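Local structure of protease (Penicillium cyclopium, 5Z6O) at residues R55-T60 with K123-T128. The protein is a serine protease of the subtilisin family, related to proteinase K, that probably cleaves casein, gelatin and type IV collagen. Residues are numbered along the deposited sequence; the frame is centred on the assembly and turned at random. Where two conformers were deposited one is given.
Sequences RAEWGT and KSRGAT
Glu57 and Arg125 reach for each other from opposite directions, and this one charged pair makes the whole contact between 55-60 and 123-128, burying 80 Å² in nearly equal shares. The carboxylate approaches the guanidinium at its edge, with Glu57 CD close to the guanidinium plane, and OE2 forms a salt bridge with NH2. The two atoms are modelled 2.3 Å apart, Glu57 OE2 to Arg125 NH2, which is too close to be real, so the exact placing of both is doubtful. As modelled, OE2 is the oxygen turned to NH2, while Glu57 OE1 stays farther off, 3.9 Å from Arg125 NH2. One oxygen thus appears to face one nitrogen, with the carboxylate and guanidinium planes 42° apart, though the details of the pairing remain uncertain.

Length is what lets the partners meet. Arg125 runs extended from CG to NE (chi2 -177°, chi3 -166°), carrying its guanidinium far from its own backbone, and Glu57 is likewise stretched beyond CG. On the way Arg125 passes over the sheet, touching Val95, Val37 and Tyr39, while Glu57 also rests on Val95. Arg125 has a second acidic partner in Asp121 of helix 108-124, whose salt bridge to NE helps to fix how the guanidinium is turned.

Gly126 takes positive phi in a Schellman motif that closes the C-terminal turn of the helix, and Gly126 N bonds back to Lys123 O at 2.9 Å. The bridge thus ties the C-terminal end of helix 108-124 to strand 56-61, an outermost strand of the seven-stranded parallel sheet, at the surface and away from the active site, within the alpha/beta fold of the subtilases.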
loop_
_atom_site.group_PDB
_atom_site.type_symbol
_atom_site.label_atom_id
_atom_site.label_comp_id
_atom_site.label_asym_id
_atom_site.label_seq_id
_atom_site.Cartn_x
_atom_site.Cartn_y
_atom_site.Cartn_z
ATOM N N ARG A 55 -5.712 1.834 -16.492
ATOM C CA ARG A 55 -6.300 2.420 -15.300
ATOM C C ARG A 55 -5.331 3.324 -14.541
ATOM O O ARG A 55 -5.740 3.974 -13.564
ATOM C CB ARG A 55 -6.789 1.313 -14.367
ATOM C CG ARG A 55 -7.896 0.473 -14.972
ATOM C CD ARG A 55 -8.293 -0.691 -14.088
ATOM N NE ARG A 55 -7.279 -1.725 -14.130
ATOM C CZ ARG A 55 -6.483 -2.006 -13.110
ATOM N NH1 ARG A 55 -5.606 -2.994 -13.224
ATOM N NH2 ARG A 55 -6.636 -1.355 -11.947
ATOM N N ALA A 56 -4.081 3.404 -14.964
ATOM C CA ALA A 56 -3.093 4.251 -14.311
ATOM C C ALA A 56 -2.944 5.547 -15.081
ATOM O O ALA A 56 -2.813 5.539 -16.310
ATOM C CB ALA A 56 -1.726 3.543 -14.240
ATOM N N GLU A 57 -2.921 6.660 -14.361
ATOM C CA GLU A 57 -2.716 7.943 -15.008
ATOM C C GLU A 57 -1.649 8.714 -14.247
ATOM O O GLU A 57 -1.378 8.427 -13.077
ATOM C CB GLU A 57 -4.036 8.743 -15.083
ATOM C CG GLU A 57 -4.489 9.320 -13.784
ATOM C CD GLU A 57 -5.921 9.899 -13.842
ATOM O OE1 GLU A 57 -6.831 9.231 -14.379
ATOM O OE2 GLU A 57 -6.129 11.026 -13.336
ATOM N N TRP A 58 -1.004 9.663 -14.934
ATOM C CA TRP A 58 0.061 10.450 -14.322
ATOM C C TRP A 58 -0.539 11.642 -13.594
ATOM O O TRP A 58 -1.273 12.414 -14.200
ATOM C CB TRP A 58 1.050 10.944 -15.384
ATOM C CG TRP A 58 2.284 11.464 -14.763
ATOM C CD1 TRP A 58 2.568 12.769 -14.435
ATOM C CD2 TRP A 58 3.419 10.694 -14.376
ATOM N NE1 TRP A 58 3.821 12.844 -13.858
ATOM C CE2 TRP A 58 4.352 11.580 -13.800
ATOM C CE3 TRP A 58 3.724 9.336 -14.424
ATOM C CZ2 TRP A 58 5.568 11.142 -13.298
ATOM C CZ3 TRP A 58 4.935 8.905 -13.953
ATOM C CH2 TRP A 58 5.844 9.798 -13.382
ATOM N N GLY A 59 -0.210 11.810 -12.300
ATOM C CA GLY A 59 -0.727 12.901 -11.511
ATOM C C GLY A 59 0.228 14.081 -11.507
ATOM O O GLY A 59 -0.069 15.106 -12.140
ATOM N N THR A 60 1.376 13.949 -10.834
ATOM C CA THR A 60 2.332 15.051 -10.781
ATOM C C THR A 60 3.730 14.507 -10.500
ATOM O O THR A 60 3.914 13.329 -10.195
ATOM C CB THR A 60 1.887 16.099 -9.745
ATOM O OG1 THR A 60 2.547 17.339 -10.008
ATOM C CG2 THR A 60 2.187 15.672 -8.289
ATOM N N LYS A 123 -10.084 16.190 -3.756
ATOM C CA LYS A 123 -11.233 17.093 -3.631
ATOM C C LYS A 123 -11.817 17.424 -5.007
ATOM O O LYS A 123 -13.029 17.304 -5.222
ATOM C CB LYS A 123 -10.838 18.379 -2.881
ATOM C CG LYS A 123 -10.516 18.134 -1.417
ATOM C CD LYS A 123 -10.414 19.434 -0.630
ATOM C CE LYS A 123 -9.997 19.183 0.826
ATOM N NZ LYS A 123 -10.824 18.097 1.479
ATOM N N SER A 124 -10.962 17.788 -5.969
ATOM C CA SER A 124 -11.454 18.165 -7.289
ATOM C C SER A 124 -12.224 17.033 -7.960
ATOM O O SER A 124 -13.186 17.293 -8.686
ATOM C CB SER A 124 -10.289 18.611 -8.170
ATOM O OG SER A 124 -9.614 19.705 -7.577
ATOM N N ARG A 125 -11.821 15.774 -7.729
ATOM C CA ARG A 125 -12.490 14.595 -8.283
ATOM C C ARG A 125 -13.779 14.229 -7.561
ATOM O O ARG A 125 -14.475 13.312 -8.005
ATOM C CB ARG A 125 -11.587 13.359 -8.217
ATOM C CG ARG A 125 -10.444 13.313 -9.168
ATOM C CD ARG A 125 -9.710 11.982 -8.987
ATOM N NE ARG A 125 -8.429 12.062 -9.648
ATOM C CZ ARG A 125 -8.114 11.378 -10.732
ATOM N NH1 ARG A 125 -8.992 10.527 -11.242
ATOM N NH2 ARG A 125 -6.923 11.539 -11.288
ATOM N N GLY A 126 -14.084 14.881 -6.449
ATOM C CA GLY A 126 -15.157 14.458 -5.579
ATOM C C GLY A 126 -14.913 13.133 -4.894
ATOM O O GLY A 126 -15.875 12.419 -4.603
ATOM N N ALA A 127 -13.650 12.774 -4.635
ATOM C CA ALA A 127 -13.302 11.469 -4.058
ATOM C C ALA A 127 -13.072 11.531 -2.548
ATOM O O ALA A 127 -12.569 10.562 -1.953
ATOM C CB ALA A 127 -12.070 10.893 -4.761
ATOM N N THR A 128 -13.437 12.634 -1.910
ATOM C CA THR A 128 -13.282 12.740 -0.467
ATOM C C THR A 128 -14.042 11.627 0.239
ATOM O O THR A 128 -15.226 11.408 -0.024
ATOM C CB THR A 128 -13.782 14.101 0.003
ATOM O OG1 THR A 128 -13.021 15.121 -0.652
ATOM C CG2 THR A 128 -13.636 14.234 1.514
#